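Tv2483 (Treponema vincentii, PDB 6DET) binds L-arginine with high selectivity, as a lipoprotein of the family 3 solute-binding proteins that probably delivers the amino acid to an ABC transporter. Local coordinates at residues 26-31 with 227-232; 34-39 with 73-78; 47-52 with 253-258; 127-132 with 181-186. All blocks are in the same frame, centred on the assembly; numbering follows the deposited sequence.

Interaction 1 of 4, residues 26-31 with 227-232; sequences DPSWSK and DASLVA
Ser28 and Ser229 both swing OG in between their own backbone N and carbonyl carbon (chi1 57° and 60°), which brings the two hydroxyl oxygens to 2.9 Å from each other where two helices begin. Asp26 takes a first torsion of the same kind, and its carboxylate reaches across to the start of helix 228-243. Each serine then serves the other helix. Ser28 OG accepts the N-H of Leu230 at 2.9 Å, while Ser229 OG accepts that of Trp29 at 3.1 Å along an almost straight bond (168°). Ser229 OG donates to Asp26 O at 2.8 Å, coming from above the carbonyl plane, and Ser28 OG donates to Asp26 OD1 at 2.6 Å, on the syn lone pair. OD1 is also reached from above the carboxylate by the backbone N of Ser28, which makes an Asx turn. The syn lone pair of Asp26 OD2 takes the N-H of Ser229 at 2.8 Å, so both oxygens are held and the carboxylate is fixed in its rotation. Past the serines, Leu230 CD1 lies 4.0 Å from Trp29 CE3, at the edge of the indole and near its plane. Asp227 OD1 comes to 4.4 Å from Asp26 OD1, a water lies within hydrogen-bonding distance of both carboxylates, and Asp227 OD2 is salt-bridged to Arg224. The contact thus ties the N-terminal helix of one lobe to a helix from late in the chain through polar groups. Amide N-H groups of two helix starts point into this cluster, and they probably help to stabilise the negative charge of Asp26.

Interaction 2 of 4, residues 34-39 with 73-78; sequences VKSALV and LGIHPI
Leu38 bonds to His76 and Ile78 in a short run of parallel sheet, and backbone bonds do most of the holding. His76 N donates to Ser36 O at 2.8 Å, Leu38 N to His76 O at 2.9 Å, and Ile78 N to Leu38 O at 2.8 Å. Leu38 spends both its N-H and its carbonyl on residues 76 and 78, passing over Pro77, which has no N-H to give. A CA-H...O contact supplements these, Ala37 CA standing 3.1 Å from the same His76 O. Apolar contacts fall on both faces. On the face of Ala37 and Val39, Ile78 CD1 touches Ala37 CB at 4.0 Å and Val39 CG2 at 4.1 Å. On the face of Leu38, Ile75 sets CG1 between its backbone N and carbonyl carbon (chi1 64°), and CD1 reaches Leu38 CB at 3.9 Å; Cys70 of helix 61-73 touches both residues. That helix ends in a Schellman motif at Gly74, and the chain goes on into strand 76-81, parallel to 37-42, which makes a beta-alpha-beta unit. Water-mediated contact is slight: one water lies 2.7 Å from Ser36 OG and bonds weakly to Gly74 O. The main-chain bonds hold the strands side by side, while the apolar side chains join the pair to helix 61-73.

Interaction 3 of 4, residues 47-52 with 253-258; sequences PILSFR and KWFGSN
Ile48 meets Phe255 and Trp254 with one methyl group. Its CG2, anti to the backbone N, stands 3.5 Å from Phe255 CE1 and 3.8 Å from Trp254 CB, so it touches the root of the tryptophan side chain and the outer part of the phenylalanine ring. Leu49 adds a second apolar touch, CD2 reaching the edge of the Phe255 ring at CZ (4.0 Å) near the ring plane. The indole of Trp254 is held from several directions. The carbonyl oxygen of Ile48 sits over one face, toward the rim, and Lys253 CE lies over the opposite face. At the far end of the indole, CZ3 approaches the edge of Phe51 in the plane of that ring, 3.7 Å from Phe51 CE1. The two ring planes stand almost perpendicular (89°), yet their mutual offset is oblique, with the centroid of the Phe51 ring 5.8 Å from that of the six-membered ring of Trp254. Phe51 is brought there by a chi1 of 67°, which lifts its ring from the strand toward the tryptophan. No hydrogen bond joins the two segments, so the contact rests on carbon surfaces and one carbonyl above an indole face. Further out, Asp64 OD2 accepts from Trp254 NE1 and pairs with Lys253 NZ, anchoring the indole along with the lysine that crosses it, and Tyr61 meets the Phe255 ring edge-to-face. The side chain of Leu49 is about 6 Å from the bound arginine, so this end of the contact lies near the ligand. Helix 61-73 flanks it through Tyr61, helix 194-197 through Ile195, which touches Leu49 and Phe255, and strand 58-59 through Val59 beside Phe51.

Interaction 4 of 4, residues 127-132 with 181-186; sequences VTLAGR and ALDSGT
Thr128 and Leu182 mark the closest backbone approach, with 7.1 Å from CA to CA, where the end of strand 120-129 passes the last turn of helix 175-184. At this spacing the main chains exchange no hydrogen bond, and side chains fill the interval. The helix finishes just beyond, at Gly185, which turns to a positive phi (88°). Leu182 reaches over from the helix: with CG anti to its backbone N (chi1 -167°), its CD2 comes to 3.9 Å from Thr128 C and 4.1 Å from Val127 CG1, lying against the strand backbone as much as against a side chain. Its side chain and that of Val127 meet at about a right angle. Here one helix packs on the sheet of the second lobe: helix 175-184 joins strand 167-172 to strand 189-193 in a beta-alpha-beta crossover that passes over strand 143-148, and strand 120-129 runs antiparallel beside 189-193. Tyr207, on the strand along the other side of 120-129, touches Val127, Leu129 and Leu182, and its OH is bonded to Asp183 OD1. Leu129 and Leu182 lie alongside each other pointing opposite ways, with Leu129 CD2 resting 4.0 Å from Leu182 CG. The other branch, Leu129 CD1, lies 3.4 Å from Leu182 O and also faces the guanidinium group of Arg132, 3.6 Å above its plane and toward the rim.

From the N terminus, helix 28-35 is the first element, and interaction 1 closes a loop of nearly 200 residues, from that helix to the start of helix 228-243. Nested inside that loop, interaction 2 pairs the strand following the same helix with strand 76-81; the two contacts touch through Trp29 with Leu73 and Leu230 with Leu38. Interaction 3 opens at 47-52, between the two segments of interaction 2, and closes beyond interaction 1, so it crosses both and ties helix 246-255 to the ligand side of this lobe. Interaction 4 is nested within both 1 and 3 and follows 2 in series. Its centre lies about 46 Å from that of interaction 1, in the other lobe.

Interaction 1 of 4, residues 26-31 with 227-232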
loop_
_atom_site.group_PDB
_atom_site.type_symbol
_atom_site.label_atom_id
_atom_site.label_comp_id
_atom_site.label_asym_id
_atom_site.label_seq_id
_atom_site.Cartn_x
_atom_site.Cartn_y
_atom_site.Cartn_z
ATOM N N ASP A 26 -2.698 27.505 -3.104
ATOM C CA ASP A 26 -1.289 27.160 -2.985
ATOM C C ASP A 26 -0.765 26.689 -4.345
ATOM O O ASP A 26 -1.528 26.203 -5.183
ATOM C CB ASP A 26 -1.094 26.079 -1.926
ATOM C CG ASP A 26 -1.443 24.705 -2.435
ATOM O OD1 ASP A 26 -0.528 24.047 -2.996
ATOM O OD2 ASP A 26 -2.616 24.272 -2.255
ATOM N N PRO A 27 0.533 26.855 -4.610
ATOM C CA PRO A 27 1.055 26.598 -5.960
ATOM C C PRO A 27 1.328 25.133 -6.297
ATOM O O PRO A 27 2.019 24.873 -7.284
ATOM C CB PRO A 27 2.370 27.391 -5.964
ATOM C CG PRO A 27 2.803 27.332 -4.551
ATOM C CD PRO A 27 1.558 27.410 -3.716
ATOM N N SER A 28 0.804 24.165 -5.543
ATOM C CA SER A 28 1.260 22.789 -5.769
ATOM C C SER A 28 0.764 22.250 -7.113
ATOM O O SER A 28 1.514 21.578 -7.831
ATOM C CB SER A 28 0.841 21.864 -4.617
ATOM O OG SER A 28 -0.572 21.848 -4.375
ATOM N N TRP A 29 -0.486 22.550 -7.491
ATOM C CA TRP A 29 -0.931 22.167 -8.830
ATOM C C TRP A 29 -0.160 22.928 -9.899
ATOM O O TRP A 29 0.322 22.337 -10.874
ATOM C CB TRP A 29 -2.438 22.374 -8.997
ATOM C CG TRP A 29 -2.837 22.293 -10.440
ATOM C CD1 TRP A 29 -3.380 23.294 -11.195
ATOM C CD2 TRP A 29 -2.651 21.182 -11.324
ATOM N NE1 TRP A 29 -3.571 22.867 -12.486
ATOM C CE2 TRP A 29 -3.135 21.574 -12.591
ATOM C CE3 TRP A 29 -2.133 19.893 -11.168
ATOM C CZ2 TRP A 29 -3.114 20.723 -13.695
ATOM C CZ3 TRP A 29 -2.119 19.046 -12.277
ATOM C CH2 TRP A 29 -2.611 19.472 -13.519
ATOM N N SER A 30 -0.041 24.255 -9.757
ATOM C CA SER A 30 0.706 25.014 -10.751
ATOM C C SER A 30 2.101 24.429 -10.986
ATOM O O SER A 30 2.576 24.358 -12.130
ATOM C CB SER A 30 0.802 26.467 -10.315
ATOM O OG SER A 30 -0.493 27.052 -10.378
ATOM N N LYS A 31 2.789 24.039 -9.915
ATOM C CA LYS A 31 4.142 23.507 -10.078
ATOM C C LYS A 31 4.133 22.250 -10.946
ATOM O O LYS A 31 4.975 22.089 -11.840
ATOM C CB LYS A 31 4.751 23.230 -8.710
ATOM C CG LYS A 31 5.241 24.459 -7.967
ATOM C CD LYS A 31 5.780 24.113 -6.575
ATOM C CE LYS A 31 5.975 25.402 -5.773
ATOM N NZ LYS A 31 6.273 25.183 -4.337
ATOM N N ASP A 227 0.009 20.678 0.084
ATOM C CA ASP A 227 -0.273 20.656 -1.359
ATOM C C ASP A 227 -1.761 20.391 -1.633
ATOM O O ASP A 227 -2.166 19.442 -2.313
ATOM C CB ASP A 227 0.624 19.626 -2.049
ATOM C CG ASP A 227 2.076 20.085 -2.172
ATOM O OD1 ASP A 227 2.444 21.122 -1.559
ATOM O OD2 ASP A 227 2.867 19.396 -2.877
ATOM N N ALA A 228 -2.585 21.304 -1.134
ATOM C CA ALA A 228 -4.036 21.154 -1.238
ATOM C C ALA A 228 -4.539 21.264 -2.686
ATOM O O ALA A 228 -5.402 20.483 -3.107
ATOM C CB ALA A 228 -4.711 22.178 -0.346
ATOM N N SER A 229 -4.020 22.207 -3.480
ATOM C CA SER A 229 -4.526 22.357 -4.846
ATOM C C SER A 229 -4.143 21.162 -5.720
ATOM O O SER A 229 -4.926 20.733 -6.582
ATOM C CB SER A 229 -4.000 23.664 -5.463
ATOM O OG SER A 229 -2.567 23.632 -5.478
ATOM N N LEU A 230 -2.940 20.617 -5.528
ATOM C CA LEU A 230 -2.561 19.408 -6.253
ATOM C C LEU A 230 -3.503 18.258 -5.904
ATOM O O LEU A 230 -4.010 17.562 -6.790
ATOM C CB LEU A 230 -1.113 19.025 -5.930
ATOM C CG LEU A 230 -0.621 17.701 -6.535
ATOM C CD1 LEU A 230 -0.785 17.717 -8.046
ATOM C CD2 LEU A 230 0.862 17.429 -6.172
ATOM N N VAL A 231 -3.773 18.065 -4.617
ATOM C CA VAL A 231 -4.612 16.938 -4.206
ATOM C C VAL A 231 -6.038 17.136 -4.710
ATOM O O VAL A 231 -6.678 16.190 -5.182
ATOM C CB VAL A 231 -4.561 16.755 -2.680
ATOM C CG1 VAL A 231 -5.649 15.768 -2.192
ATOM C CG2 VAL A 231 -3.203 16.273 -2.245
ATOM N N ALA A 232 -6.560 18.368 -4.634
ATOM C CA ALA A 232 -7.910 18.637 -5.137
ATOM C C ALA A 232 -8.029 18.329 -6.625
ATOM O O ALA A 232 -9.042 17.775 -7.069
ATOM C CB ALA A 232 -8.306 20.094 -4.880
HETATM O O HOH W 1 1.907 23.948 -1.589
#

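Interaction 2 of 4, residues 34-39 with 73-78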
loop_
_atom_site.group_PDB
_atom_site.type_symbol
_atom_site.label_atom_id
_atom_site.label_comp_id
_atom_site.label_asym_id
_atom_site.label_seq_id
_atom_site.Cartn_x
_atom_site.Cartn_y
_atom_site.Cartn_z
ATOM N N VAL A 34 3.369 23.115 -14.676
ATOM C CA VAL A 34 4.466 23.759 -15.398
ATOM C C VAL A 34 5.515 22.727 -15.800
ATOM O O VAL A 34 6.011 22.742 -16.937
ATOM C CB VAL A 34 5.076 24.890 -14.551
ATOM C CG1 VAL A 34 6.365 25.427 -15.211
ATOM C CG2 VAL A 34 4.042 26.055 -14.385
ATOM N N LYS A 35 5.881 21.841 -14.864
ATOM C CA LYS A 35 6.794 20.726 -15.167
ATOM C C LYS A 35 6.144 19.724 -16.101
ATOM O O LYS A 35 6.849 18.955 -16.754
ATOM C CB LYS A 35 7.211 19.962 -13.910
ATOM C CG LYS A 35 7.756 20.774 -12.767
ATOM C CD LYS A 35 7.670 19.971 -11.452
ATOM C CE LYS A 35 7.979 20.854 -10.245
ATOM N NZ LYS A 35 8.075 20.115 -8.957
ATOM N N SER A 36 4.813 19.705 -16.146
ATOM C CA SER A 36 4.053 18.789 -16.989
ATOM C C SER A 36 4.387 17.349 -16.627
ATOM O O SER A 36 4.500 16.477 -17.487
ATOM C CB SER A 36 4.290 19.055 -18.473
ATOM O OG SER A 36 3.176 18.595 -19.223
ATOM N N ALA A 37 4.565 17.113 -15.340
ATOM C CA ALA A 37 4.881 15.768 -14.878
ATOM C C ALA A 37 4.508 15.582 -13.422
ATOM O O ALA A 37 4.621 16.502 -12.616
ATOM C CB ALA A 37 6.366 15.498 -15.052
ATOM N N LEU A 38 4.151 14.344 -13.074
ATOM C CA LEU A 38 3.860 13.994 -11.699
ATOM C C LEU A 38 4.761 12.824 -11.356
ATOM O O LEU A 38 4.794 11.841 -12.104
ATOM C CB LEU A 38 2.404 13.606 -11.496
ATOM C CG LEU A 38 2.032 13.314 -10.040
ATOM C CD1 LEU A 38 1.970 14.575 -9.184
ATOM C CD2 LEU A 38 0.691 12.584 -9.960
ATOM N N VAL A 39 5.537 12.973 -10.290
ATOM C CA VAL A 39 6.474 11.933 -9.853
ATOM C C VAL A 39 5.787 11.116 -8.769
ATOM O O VAL A 39 5.493 11.623 -7.676
ATOM C CB VAL A 39 7.798 12.532 -9.363
ATOM C CG1 VAL A 39 8.723 11.431 -8.855
ATOM C CG2 VAL A 39 8.472 13.331 -10.484
ATOM N N LEU A 73 -4.957 14.720 -17.231
ATOM C CA LEU A 73 -4.461 16.026 -16.800
ATOM C C LEU A 73 -3.454 16.638 -17.757
ATOM O O LEU A 73 -3.045 17.797 -17.558
ATOM C CB LEU A 73 -3.839 15.922 -15.413
ATOM C CG LEU A 73 -4.844 15.704 -14.282
ATOM C CD1 LEU A 73 -4.126 15.426 -13.007
ATOM C CD2 LEU A 73 -5.763 16.946 -14.132
ATOM N N GLY A 74 -3.078 15.926 -18.814
ATOM C CA GLY A 74 -2.142 16.491 -19.772
ATOM C C GLY A 74 -0.704 16.536 -19.288
ATOM O O GLY A 74 0.079 17.359 -19.782
ATOM N N ILE A 75 -0.320 15.636 -18.375
ATOM C CA ILE A 75 0.995 15.630 -17.749
ATOM C C ILE A 75 1.567 14.225 -17.840
ATOM O O ILE A 75 0.834 13.239 -17.979
ATOM C CB ILE A 75 0.954 16.093 -16.268
ATOM C CG1 ILE A 75 0.138 15.129 -15.401
ATOM C CG2 ILE A 75 0.388 17.519 -16.176
ATOM C CD1 ILE A 75 0.023 15.553 -13.944
ATOM N N HIS A 76 2.912 14.136 -17.685
ATOM C CA HIS A 76 3.582 12.846 -17.827
ATOM C C HIS A 76 3.732 12.166 -16.470
ATOM O O HIS A 76 4.217 12.790 -15.514
ATOM C CB HIS A 76 4.956 13.028 -18.481
ATOM C CG HIS A 76 5.678 11.738 -18.735
ATOM N ND1 HIS A 76 5.172 10.754 -19.559
ATOM C CD2 HIS A 76 6.859 11.267 -18.266
ATOM C CE1 HIS A 76 6.013 9.735 -19.588
ATOM N NE2 HIS A 76 7.043 10.019 -18.812
ATOM N N PRO A 77 3.310 10.902 -16.324
ATOM C CA PRO A 77 3.506 10.200 -15.056
ATOM C C PRO A 77 4.911 9.627 -14.995
ATOM O O PRO A 77 5.361 9.012 -15.957
ATOM C CB PRO A 77 2.460 9.081 -15.109
ATOM C CG PRO A 77 2.374 8.757 -16.569
ATOM C CD PRO A 77 2.550 10.088 -17.294
ATOM N N ILE A 78 5.600 9.842 -13.882
ATOM C CA ILE A 78 6.928 9.273 -13.668
ATOM C C ILE A 78 6.853 8.354 -12.459
ATOM O O ILE A 78 6.677 8.813 -11.320
ATOM C CB ILE A 78 7.999 10.351 -13.468
ATOM C CG1 ILE A 78 8.130 11.227 -14.718
ATOM C CG2 ILE A 78 9.369 9.693 -13.138
ATOM C CD1 ILE A 78 8.931 12.455 -14.473
HETATM O O HOH W 2 1.150 20.284 -18.573
#

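Interaction 3 of 4, residues 47-52 with 253-258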
loop_
_atom_site.group_PDB
_atom_site.type_symbol
_atom_site.label_atom_id
_atom_site.label_comp_id
_atom_site.label_asym_id
_atom_site.label_seq_id
_atom_site.Cartn_x
_atom_site.Cartn_y
_atom_site.Cartn_z
ATOM N N PRO A 47 2.997 -6.906 -5.147
ATOM C CA PRO A 47 2.129 -7.615 -6.105
ATOM C C PRO A 47 0.801 -6.901 -6.341
ATOM O O PRO A 47 0.269 -6.219 -5.459
ATOM C CB PRO A 47 1.920 -8.994 -5.451
ATOM C CG PRO A 47 3.148 -9.185 -4.553
ATOM C CD PRO A 47 3.390 -7.768 -4.015
ATOM N N ILE A 48 0.279 -7.056 -7.567
ATOM C CA ILE A 48 -0.965 -6.428 -8.042
ATOM C C ILE A 48 -0.914 -4.901 -8.159
ATOM O O ILE A 48 -1.349 -4.346 -9.175
ATOM C CB ILE A 48 -2.157 -6.862 -7.164
ATOM C CG1 ILE A 48 -2.085 -8.374 -6.884
ATOM C CG2 ILE A 48 -3.450 -6.506 -7.866
ATOM C CD1 ILE A 48 -3.320 -8.965 -6.148
ATOM N N LEU A 49 -0.411 -4.195 -7.138
ATOM C CA LEU A 49 -0.486 -2.730 -7.126
ATOM C C LEU A 49 0.623 -2.062 -7.945
ATOM O O LEU A 49 0.363 -1.077 -8.648
ATOM C CB LEU A 49 -0.415 -2.229 -5.686
ATOM C CG LEU A 49 -1.525 -2.698 -4.710
ATOM C CD1 LEU A 49 -1.297 -2.041 -3.347
ATOM C CD2 LEU A 49 -2.901 -2.363 -5.261
ATOM N N SER A 50 1.861 -2.548 -7.843
ATOM C CA SER A 50 2.998 -1.905 -8.500
ATOM C C SER A 50 4.189 -2.840 -8.434
ATOM O O SER A 50 4.912 -2.836 -7.435
ATOM C CB SER A 50 3.383 -0.564 -7.856
ATOM O OG SER A 50 3.608 -0.702 -6.465
ATOM N N PHE A 51 4.360 -3.637 -9.484
ATOM C CA PHE A 51 5.374 -4.689 -9.531
ATOM C C PHE A 51 5.957 -4.734 -10.942
ATOM O O PHE A 51 5.488 -4.050 -11.856
ATOM C CB PHE A 51 4.783 -6.040 -9.123
ATOM C CG PHE A 51 3.770 -6.570 -10.094
ATOM C CD1 PHE A 51 2.444 -6.155 -10.025
ATOM C CD2 PHE A 51 4.134 -7.470 -11.085
ATOM C CE1 PHE A 51 1.508 -6.617 -10.941
ATOM C CE2 PHE A 51 3.205 -7.945 -11.992
ATOM C CZ PHE A 51 1.877 -7.518 -11.916
ATOM N N ARG A 52 7.021 -5.535 -11.120
ATOM C CA ARG A 52 7.693 -5.668 -12.418
ATOM C C ARG A 52 7.150 -6.869 -13.189
ATOM O O ARG A 52 7.156 -7.990 -12.679
ATOM C CB ARG A 52 9.207 -5.840 -12.239
ATOM C CG ARG A 52 9.893 -4.695 -11.527
ATOM C CD ARG A 52 10.384 -3.643 -12.505
ATOM N NE ARG A 52 10.941 -2.466 -11.847
ATOM C CZ ARG A 52 11.293 -1.365 -12.500
ATOM N NH1 ARG A 52 11.155 -1.311 -13.826
ATOM N NH2 ARG A 52 11.782 -0.320 -11.835
ATOM N N LYS A 253 -9.855 -6.008 -13.745
ATOM C CA LYS A 253 -8.653 -6.535 -14.393
ATOM C C LYS A 253 -7.693 -7.150 -13.387
ATOM O O LYS A 253 -7.175 -8.260 -13.598
ATOM C CB LYS A 253 -7.961 -5.410 -15.161
ATOM C CG LYS A 253 -6.600 -5.746 -15.779
ATOM C CD LYS A 253 -5.918 -4.431 -16.242
ATOM C CE LYS A 253 -4.493 -4.610 -16.734
ATOM N NZ LYS A 253 -3.923 -3.284 -17.114
ATOM N N TRP A 254 -7.412 -6.434 -12.300
ATOM C CA TRP A 254 -6.335 -6.831 -11.395
ATOM C C TRP A 254 -6.794 -7.728 -10.243
ATOM O O TRP A 254 -5.992 -8.534 -9.740
ATOM C CB TRP A 254 -5.659 -5.585 -10.823
ATOM C CG TRP A 254 -4.829 -4.868 -11.833
ATOM C CD1 TRP A 254 -5.111 -3.680 -12.436
ATOM C CD2 TRP A 254 -3.585 -5.317 -12.389
ATOM N NE1 TRP A 254 -4.111 -3.352 -13.324
ATOM C CE2 TRP A 254 -3.163 -4.347 -13.313
ATOM C CE3 TRP A 254 -2.790 -6.443 -12.190
ATOM C CZ2 TRP A 254 -1.967 -4.469 -14.033
ATOM C CZ3 TRP A 254 -1.613 -6.563 -12.910
ATOM C CH2 TRP A 254 -1.220 -5.585 -13.818
ATOM N N PHE A 255 -8.057 -7.605 -9.818
ATOM C CA PHE A 255 -8.577 -8.295 -8.650
ATOM C C PHE A 255 -9.690 -9.285 -8.966
ATOM O O PHE A 255 -10.036 -10.078 -8.096
ATOM C CB PHE A 255 -9.131 -7.282 -7.621
ATOM C CG PHE A 255 -8.097 -6.327 -7.062
ATOM C CD1 PHE A 255 -7.104 -6.775 -6.204
ATOM C CD2 PHE A 255 -8.141 -4.976 -7.391
ATOM C CE1 PHE A 255 -6.135 -5.894 -5.707
ATOM C CE2 PHE A 255 -7.210 -4.088 -6.872
ATOM C CZ PHE A 255 -6.192 -4.554 -6.039
ATOM N N GLY A 256 -10.281 -9.240 -10.154
ATOM C CA GLY A 256 -11.384 -10.115 -10.498
ATOM C C GLY A 256 -12.755 -9.566 -10.127
ATOM O O GLY A 256 -13.770 -10.165 -10.509
ATOM N N SER A 257 -12.803 -8.469 -9.384
ATOM C CA SER A 257 -14.044 -7.763 -9.038
ATOM C C SER A 257 -13.731 -6.299 -8.791
ATOM O O SER A 257 -12.562 -5.888 -8.729
ATOM C CB SER A 257 -14.706 -8.386 -7.804
ATOM O OG SER A 257 -13.937 -8.109 -6.646
ATOM N N ASN A 258 -14.795 -5.501 -8.647
ATOM C CA ASN A 258 -14.657 -4.062 -8.417
ATOM C C ASN A 258 -14.533 -3.813 -6.925
ATOM O O ASN A 258 -15.532 -3.875 -6.184
ATOM C CB ASN A 258 -15.848 -3.300 -8.989
ATOM C CG ASN A 258 -15.804 -1.845 -8.640
ATOM O OD1 ASN A 258 -14.746 -1.310 -8.278
ATOM N ND2 ASN A 258 -16.947 -1.190 -8.741
#

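Interaction 4 of 4, residues 127-132 with 181-186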
loop_
_atom_site.group_PDB
_atom_site.type_symbol
_atom_site.label_atom_id
_atom_site.label_comp_id
_atom_site.label_asym_id
_atom_site.label_seq_id
_atom_site.Cartn_x
_atom_site.Cartn_y
_atom_site.Cartn_z
ATOM N N VAL A 127 0.316 -14.495 8.503
ATOM C CA VAL A 127 0.513 -15.689 7.693
ATOM C C VAL A 127 1.551 -16.564 8.378
ATOM O O VAL A 127 2.564 -16.062 8.883
ATOM C CB VAL A 127 0.941 -15.339 6.249
ATOM C CG1 VAL A 127 1.233 -16.599 5.430
ATOM C CG2 VAL A 127 -0.159 -14.493 5.551
ATOM N N THR A 128 1.275 -17.870 8.424
ATOM C CA THR A 128 2.185 -18.858 8.988
ATOM C C THR A 128 2.383 -19.970 7.970
ATOM O O THR A 128 1.759 -19.972 6.904
ATOM C CB THR A 128 1.653 -19.449 10.305
ATOM O OG1 THR A 128 0.413 -20.136 10.071
ATOM C CG2 THR A 128 1.423 -18.369 11.322
ATOM N N LEU A 129 3.253 -20.927 8.313
ATOM C CA LEU A 129 3.331 -22.176 7.565
ATOM C C LEU A 129 2.149 -23.067 7.930
ATOM O O LEU A 129 1.815 -23.222 9.107
ATOM C CB LEU A 129 4.647 -22.885 7.860
ATOM C CG LEU A 129 5.908 -22.090 7.522
ATOM C CD1 LEU A 129 7.121 -22.765 8.094
ATOM C CD2 LEU A 129 6.047 -21.936 6.023
ATOM N N ALA A 130 1.520 -23.659 6.910
ATOM C CA ALA A 130 0.217 -24.291 7.099
ATOM C C ALA A 130 0.335 -25.573 7.892
ATOM O O ALA A 130 -0.633 -26.007 8.532
ATOM C CB ALA A 130 -0.434 -24.578 5.747
ATOM N N GLY A 131 1.504 -26.183 7.875
ATOM C CA GLY A 131 1.651 -27.494 8.475
ATOM C C GLY A 131 2.058 -27.394 9.925
ATOM O O GLY A 131 2.600 -28.343 10.499
ATOM N N ARG A 132 1.792 -26.240 10.532
ATOM C CA ARG A 132 2.224 -25.984 11.890
ATOM C C ARG A 132 1.082 -25.875 12.882
ATOM O O ARG A 132 1.345 -25.791 14.087
ATOM C CB ARG A 132 3.066 -24.705 11.937
ATOM C CG ARG A 132 4.348 -24.819 11.136
ATOM C CD ARG A 132 5.292 -25.851 11.719
ATOM N NE ARG A 132 6.644 -25.704 11.189
ATOM C CZ ARG A 132 7.015 -26.079 9.969
ATOM N NH1 ARG A 132 6.134 -26.618 9.136
ATOM N NH2 ARG A 132 8.270 -25.908 9.581
ATOM N N ALA A 181 11.990 -15.614 5.275
ATOM C CA ALA A 181 12.175 -15.879 6.697
ATOM C C ALA A 181 11.151 -16.893 7.187
ATOM O O ALA A 181 11.462 -17.744 8.029
ATOM C CB ALA A 181 12.075 -14.576 7.489
ATOM N N LEU A 182 9.931 -16.832 6.645
ATOM C CA LEU A 182 8.902 -17.797 7.013
ATOM C C LEU A 182 9.277 -19.196 6.544
ATOM O O LEU A 182 9.101 -20.174 7.283
ATOM C CB LEU A 182 7.543 -17.374 6.436
ATOM C CG LEU A 182 6.325 -18.114 6.990
ATOM C CD1 LEU A 182 6.209 -17.916 8.493
ATOM C CD2 LEU A 182 5.049 -17.685 6.299
ATOM N N ASP A 183 9.794 -19.312 5.319
ATOM C CA ASP A 183 10.330 -20.593 4.862
ATOM C C ASP A 183 11.565 -20.988 5.663
ATOM O O ASP A 183 11.797 -22.179 5.908
ATOM C CB ASP A 183 10.665 -20.514 3.366
ATOM C CG ASP A 183 9.466 -20.120 2.504
ATOM O OD1 ASP A 183 8.308 -20.231 2.965
ATOM O OD2 ASP A 183 9.684 -19.693 1.350
ATOM N N SER A 184 12.357 -20.002 6.096
ATOM C CA SER A 184 13.624 -20.282 6.766
ATOM C C SER A 184 13.429 -20.781 8.189
ATOM O O SER A 184 14.249 -21.549 8.682
ATOM C CB SER A 184 14.494 -19.022 6.816
ATOM O OG SER A 184 14.950 -18.625 5.537
ATOM N N GLY A 185 12.385 -20.331 8.882
ATOM C CA GLY A 185 12.343 -20.476 10.322
ATOM C C GLY A 185 12.990 -19.331 11.071
ATOM O O GLY A 185 13.105 -19.397 12.303
ATOM N N THR A 186 13.444 -18.300 10.353
ATOM C CA THR A 186 13.924 -17.068 10.968
ATOM C C THR A 186 12.810 -16.368 11.731
ATOM O O THR A 186 13.067 -15.606 12.671
ATOM C CB THR A 186 14.489 -16.166 9.866
ATOM O OG1 THR A 186 15.641 -16.807 9.299
ATOM C CG2 THR A 186 14.861 -14.784 10.385
#